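Local coordinates for titin (Homo sapiens, PDB 2A38), which forms the N-terminal pair of immunoglobulin domains, Z1 and Z2, of the giant muscle protein titin, and probably serves a structural role in the sarcomere, at residues Q10-V15 / F25-S30; S171-V176 / T188-V193. All coordinates share one frame; numbering follows the deposited sequence.

Interaction 1 (Q10-V15 / F25-S30); sequences QPLQSV and FEAHIS. With CD (cadmium ion), chain D.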
loop_
_atom_site.group_PDB
_atom_site.type_symbol
_atom_site.label_atom_id
_atom_site.label_comp_id
_atom_site.label_asym_id
_atom_site.label_seq_id
_atom_site.Cartn_x
_atom_site.Cartn_y
_atom_site.Cartn_z
ATOM N N GLN A 10 -27.538 1.314 16.616
ATOM C CA GLN A 10 -26.447 2.084 16.005
ATOM C C GLN A 10 -26.317 1.531 14.594
ATOM O O GLN A 10 -25.934 0.376 14.405
ATOM C CB GLN A 10 -25.125 1.887 16.741
ATOM C CG GLN A 10 -24.966 2.714 18.000
ATOM C CD GLN A 10 -25.185 4.202 17.767
ATOM O OE1 GLN A 10 -24.684 4.783 16.792
ATOM N NE2 GLN A 10 -25.930 4.834 18.675
ATOM N N PRO A 11 -26.650 2.343 13.580
ATOM C CA PRO A 11 -26.556 1.863 12.198
ATOM C C PRO A 11 -25.148 1.905 11.637
ATOM O O PRO A 11 -24.231 2.444 12.262
ATOM C CB PRO A 11 -27.500 2.802 11.451
ATOM C CG PRO A 11 -27.260 4.110 12.163
ATOM C CD PRO A 11 -27.213 3.707 13.635
ATOM N N LEU A 12 -24.985 1.322 10.456
ATOM C CA LEU A 12 -23.697 1.318 9.791
ATOM C C LEU A 12 -23.464 2.730 9.285
ATOM O O LEU A 12 -24.404 3.384 8.825
ATOM C CB LEU A 12 -23.703 0.376 8.591
ATOM C CG LEU A 12 -23.833 -1.112 8.850
ATOM C CD1 LEU A 12 -23.722 -1.853 7.539
ATOM C CD2 LEU A 12 -22.752 -1.552 9.808
ATOM N N GLN A 13 -22.222 3.198 9.377
ATOM C CA GLN A 13 -21.877 4.530 8.892
ATOM C C GLN A 13 -20.969 4.397 7.671
ATOM O O GLN A 13 -19.980 3.663 7.695
ATOM C CB GLN A 13 -21.172 5.346 9.988
ATOM C CG GLN A 13 -22.086 5.833 11.122
ATOM C CD GLN A 13 -23.202 6.786 10.652
ATOM O OE1 GLN A 13 -22.940 7.854 10.082
ATOM N NE2 GLN A 13 -24.452 6.400 10.901
ATOM N N SER A 14 -21.325 5.084 6.592
ATOM C CA SER A 14 -20.515 5.047 5.384
ATOM C C SER A 14 -19.129 5.550 5.749
ATOM O O SER A 14 -18.984 6.404 6.624
ATOM C CB SER A 14 -21.120 5.939 4.303
ATOM O OG SER A 14 -22.305 5.362 3.782
ATOM N N VAL A 15 -18.107 5.023 5.083
ATOM C CA VAL A 15 -16.749 5.432 5.386
ATOM C C VAL A 15 -15.822 5.527 4.172
ATOM O O VAL A 15 -15.879 4.710 3.250
ATOM C CB VAL A 15 -16.122 4.474 6.426
ATOM C CG1 VAL A 15 -16.016 3.082 5.847
ATOM C CG2 VAL A 15 -14.764 4.987 6.859
ATOM N N PHE A 25 -16.574 -1.504 9.661
ATOM C CA PHE A 25 -18.006 -1.263 9.671
ATOM C C PHE A 25 -18.439 -1.855 11.008
ATOM O O PHE A 25 -18.056 -2.971 11.345
ATOM C CB PHE A 25 -18.688 -2.012 8.525
ATOM C CG PHE A 25 -18.717 -1.251 7.234
ATOM C CD1 PHE A 25 -18.160 -1.788 6.081
ATOM C CD2 PHE A 25 -19.317 0.007 7.169
ATOM C CE1 PHE A 25 -18.202 -1.084 4.877
ATOM C CE2 PHE A 25 -19.366 0.722 5.967
ATOM C CZ PHE A 25 -18.807 0.176 4.822
ATOM N N GLU A 26 -19.210 -1.101 11.780
ATOM C CA GLU A 26 -19.676 -1.579 13.070
ATOM C C GLU A 26 -21.128 -1.160 13.260
ATOM O O GLU A 26 -21.556 -0.123 12.763
ATOM C CB GLU A 26 -18.812 -1.000 14.194
ATOM C CG GLU A 26 -19.213 -1.460 15.593
ATOM C CD GLU A 26 -19.684 -0.313 16.480
ATOM O OE1 GLU A 26 -20.568 0.461 16.041
ATOM O OE2 GLU A 26 -19.180 -0.185 17.615
ATOM N N ALA A 27 -21.888 -1.974 13.978
ATOM C CA ALA A 27 -23.282 -1.676 14.217
ATOM C C ALA A 27 -23.702 -2.312 15.521
ATOM O O ALA A 27 -23.079 -3.253 15.983
ATOM C CB ALA A 27 -24.124 -2.223 13.084
ATOM N N HIS A 28 -24.748 -1.778 16.125
ATOM C CA HIS A 28 -25.271 -2.336 17.351
ATOM C C HIS A 28 -26.647 -2.823 17.014
ATOM O O HIS A 28 -27.474 -2.079 16.488
ATOM C CB HIS A 28 -25.338 -1.287 18.445
ATOM C CG HIS A 28 -24.008 -0.990 19.051
ATOM N ND1 HIS A 28 -23.569 -1.598 20.207
ATOM C CD2 HIS A 28 -22.994 -0.205 18.627
ATOM C CE1 HIS A 28 -22.341 -1.198 20.469
ATOM N NE2 HIS A 28 -21.968 -0.352 19.527
ATOM N N ILE A 29 -26.886 -4.086 17.313
ATOM C CA ILE A 29 -28.160 -4.687 17.012
ATOM C C ILE A 29 -28.833 -5.166 18.278
ATOM O O ILE A 29 -28.198 -5.774 19.144
ATOM C CB ILE A 29 -27.971 -5.875 16.062
ATOM C CG1 ILE A 29 -27.307 -5.384 14.775
ATOM C CG2 ILE A 29 -29.313 -6.549 15.794
ATOM C CD1 ILE A 29 -26.915 -6.482 13.830
ATOM N N SER A 30 -30.124 -4.880 18.376
ATOM C CA SER A 30 -30.908 -5.295 19.518
ATOM C C SER A 30 -31.940 -6.307 19.008
ATOM O O SER A 30 -32.148 -6.431 17.807
ATOM C CB SER A 30 -31.592 -4.072 20.131
ATOM O OG SER A 30 -32.116 -4.364 21.414
HETATM CD CD CD D . -19.921 0.911 19.329
HETATM O O HOH W 1 -20.308 1.641 10.491
HETATM O O HOH W 2 -20.730 2.238 17.629
#

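Interaction 2 (S171-V176 / T188-V193); sequences SGTYSV and TAELLV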
loop_
_atom_site.group_PDB
_atom_site.type_symbol
_atom_site.label_atom_id
_atom_site.label_comp_id
_atom_site.label_asym_id
_atom_site.label_seq_id
_atom_site.Cartn_x
_atom_site.Cartn_y
_atom_site.Cartn_z
ATOM N N SER A 171 35.802 9.121 -12.663
ATOM C CA SER A 171 35.577 9.965 -11.503
ATOM C C SER A 171 34.526 11.014 -11.869
ATOM O O SER A 171 34.375 11.391 -13.035
ATOM C CB SER A 171 36.873 10.667 -11.099
ATOM O OG SER A 171 37.880 9.730 -10.748
ATOM N N GLY A 172 33.797 11.493 -10.871
ATOM C CA GLY A 172 32.795 12.498 -11.143
ATOM C C GLY A 172 31.645 12.462 -10.168
ATOM O O GLY A 172 31.667 11.721 -9.181
ATOM N N THR A 173 30.637 13.279 -10.449
ATOM C CA THR A 173 29.457 13.353 -9.606
ATOM C C THR A 173 28.391 12.411 -10.132
ATOM O O THR A 173 27.932 12.552 -11.264
ATOM C CB THR A 173 28.894 14.775 -9.577
ATOM O OG1 THR A 173 29.839 15.644 -8.941
ATOM C CG2 THR A 173 27.593 14.814 -8.808
ATOM N N TYR A 174 28.019 11.434 -9.312
ATOM C CA TYR A 174 27.002 10.479 -9.704
ATOM C C TYR A 174 25.721 10.782 -8.973
ATOM O O TYR A 174 25.738 11.069 -7.781
ATOM C CB TYR A 174 27.450 9.049 -9.403
ATOM C CG TYR A 174 28.491 8.554 -10.376
ATOM C CD1 TYR A 174 29.815 8.992 -10.296
ATOM C CD2 TYR A 174 28.143 7.696 -11.415
ATOM C CE1 TYR A 174 30.761 8.591 -11.228
ATOM C CE2 TYR A 174 29.079 7.290 -12.352
ATOM C CZ TYR A 174 30.386 7.741 -12.254
ATOM O OH TYR A 174 31.312 7.348 -13.189
ATOM N N SER A 175 24.608 10.735 -9.693
ATOM C CA SER A 175 23.318 11.007 -9.084
ATOM C C SER A 175 22.214 10.114 -9.634
ATOM O O SER A 175 22.335 9.515 -10.706
ATOM C CB SER A 175 22.935 12.459 -9.318
ATOM O OG SER A 175 22.956 12.747 -10.701
ATOM N N VAL A 176 21.137 10.014 -8.877
ATOM C CA VAL A 176 20.000 9.235 -9.306
ATOM C C VAL A 176 18.795 10.113 -9.067
ATOM O O VAL A 176 18.684 10.779 -8.038
ATOM C CB VAL A 176 19.864 7.916 -8.522
ATOM C CG1 VAL A 176 20.020 8.176 -7.055
ATOM C CG2 VAL A 176 18.515 7.283 -8.804
ATOM N N THR A 188 22.752 12.218 -4.642
ATOM C CA THR A 188 24.027 12.490 -5.291
ATOM C C THR A 188 25.185 11.987 -4.460
ATOM O O THR A 188 25.112 11.958 -3.233
ATOM C CB THR A 188 24.255 14.000 -5.512
ATOM O OG1 THR A 188 23.053 14.604 -6.006
ATOM C CG2 THR A 188 25.372 14.220 -6.531
ATOM N N ALA A 189 26.256 11.610 -5.147
ATOM C CA ALA A 189 27.469 11.119 -4.505
ATOM C C ALA A 189 28.669 11.411 -5.397
ATOM O O ALA A 189 28.545 11.570 -6.614
ATOM C CB ALA A 189 27.368 9.626 -4.251
ATOM N N GLU A 190 29.836 11.459 -4.773
ATOM C CA GLU A 190 31.076 11.736 -5.469
ATOM C C GLU A 190 31.920 10.478 -5.587
ATOM O O GLU A 190 32.211 9.821 -4.592
ATOM C CB GLU A 190 31.859 12.788 -4.691
ATOM C CG GLU A 190 32.833 13.571 -5.530
ATOM C CD GLU A 190 32.138 14.357 -6.623
ATOM O OE1 GLU A 190 31.065 14.949 -6.337
ATOM O OE2 GLU A 190 32.667 14.390 -7.763
ATOM N N LEU A 191 32.313 10.135 -6.804
ATOM C CA LEU A 191 33.159 8.973 -7.009
ATOM C C LEU A 191 34.545 9.441 -7.429
ATOM O O LEU A 191 34.680 10.136 -8.430
ATOM C CB LEU A 191 32.590 8.080 -8.098
ATOM C CG LEU A 191 33.557 6.972 -8.499
ATOM C CD1 LEU A 191 33.821 6.031 -7.310
ATOM C CD2 LEU A 191 32.974 6.218 -9.680
ATOM N N LEU A 192 35.565 9.068 -6.664
ATOM C CA LEU A 192 36.941 9.446 -6.984
ATOM C C LEU A 192 37.811 8.219 -7.214
ATOM O O LEU A 192 37.884 7.342 -6.364
ATOM C CB LEU A 192 37.556 10.272 -5.852
ATOM C CG LEU A 192 37.232 11.764 -5.736
ATOM C CD1 LEU A 192 35.745 12.011 -5.902
ATOM C CD2 LEU A 192 37.706 12.259 -4.379
ATOM N N VAL A 193 38.467 8.166 -8.368
ATOM C CA VAL A 193 39.349 7.057 -8.694
ATOM C C VAL A 193 40.775 7.579 -8.856
ATOM O O VAL A 193 41.022 8.473 -9.665
ATOM C CB VAL A 193 38.922 6.362 -10.006
ATOM C CG1 VAL A 193 39.773 5.125 -10.239
ATOM C CG2 VAL A 193 37.460 5.983 -9.940
HETATM O O HOH W 3 40.928 11.085 -11.197
#

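Interaction 1 (Q10-V15 / F25-S30)
The imidazole of His28 meets Gln10 at its edge: Gln10 CB lies near the ring plane, 3.5 Å from His28 CD2. The two side chains run side by side and point the same way, yet the Gln10 amide stands 82° from the ring. A bend at chi2 (-54°) carries that amide off, so the aliphatic part of Gln10 does the touching. The Phe25 ring is also met at its edge. Gln13 O sits near its plane, 3.5 Å from Phe25 CE2. Val15 CG1 approaches the ring obliquely, and the ring of Tyr78 also meets it.

His28 NE2 binds a cadmium ion at 2.4 Å. Glu26 OE2 supplies a second ligand at 2.2 Å, and a water is a third ligand. This water lies at the edge of the His28 ring, in its plane. Glu26 is two residues before His28 on the same strand. Its chain extends from the strand (chi1 -179°) and then bends at chi2, which takes OE2 to the ion. Arg62 also hydrogen-bonds Glu26 OE2, so this oxygen is held by both the metal and a guanidinium.

The domain is an I-set immunoglobulin sandwich. Residues 10-15 span the kink that leads from strand 4-8 into strand 15-18, where the first strand passes from one sheet to the other. At its start, Gln10 pairs antiparallel with His28 of strand 23-32. His28 N donates to Gln10 O at 3.0 Å. The return bond, Gln10 N to His28 O, is weak. Farther along, a water takes over, accepting from Gln13 N at 2.7 Å and Glu26 N at 3.2 Å. Leu12 turns inward: its CD2 packs on Ala27 CB at 3.6 Å and nears Phe25 CB, with Trp39 and Leu80 also against Leu12 between the sheets.

Interaction 2 (S171-V176 / T188-V193)
Thr188 opens the contact beside Thr173 and Ser175. Its CG2 lies 3.2 Å from Thr173 CG2, a tight methyl pair. In both threonines OG1 sits beside the backbone N (Thr173 chi1 -66°), which swings CG2 to the anti place and toward the other methyl. Ala189 follows as the hydrogen-bonded partner of Tyr174. Ala189 N donates to Tyr174 O at 2.7 Å, and Tyr174 N returns a bond to Ala189 O at 2.8 Å.

Glu190 faces Thr173 across a non-hydrogen-bonded pair. Its chain bends at chi2 (62°), bringing the carboxylate back over the neighbouring strand. Thr173 OG1 donates to the syn lone pair of Glu190 OE1 at 3.0 Å.

Strands 172-180 and 183-193 form the closing beta hairpin of the second I-set immunoglobulin domain, the F and G strands of the sandwich. Strand 183-193 also runs parallel to strand 113-115 on its other flank.

Leu191 exchanges two backbone bonds with Gly172, both 2.9 Å between N and O. Its side chain turns to the same face as Tyr174. There Leu191 CD2 meets Tyr174 CE1 at 3.6 Å, an oblique approach, with Ile163 of the facing sheet against both. Tyr174 OH reaches on to Asp170 O, a tyrosine corner, which helps hold the ring in place. At Val193 the backbone N donates to Ser171 OG at 2.9 Å, and Pro168 O also bonds that hydroxyl.

How the interactions relate
The two contacts lie in different immunoglobulin domains, interaction 1 in the first and interaction 2 in the second. Their centres are 58 Å apart, on opposite sides of the chain's centre, and their nearest atoms are about 37 Å apart. They do not touch. They also serve different places in the same fold. Residues 10-15 and 25-30 join the irregular crossing part of the first strand to its neighbour. Residues 171-176 and 188-193 form a regular hairpin ladder. Of the two, interaction 1 holds a cadmium ion; interaction 2 holds no metal.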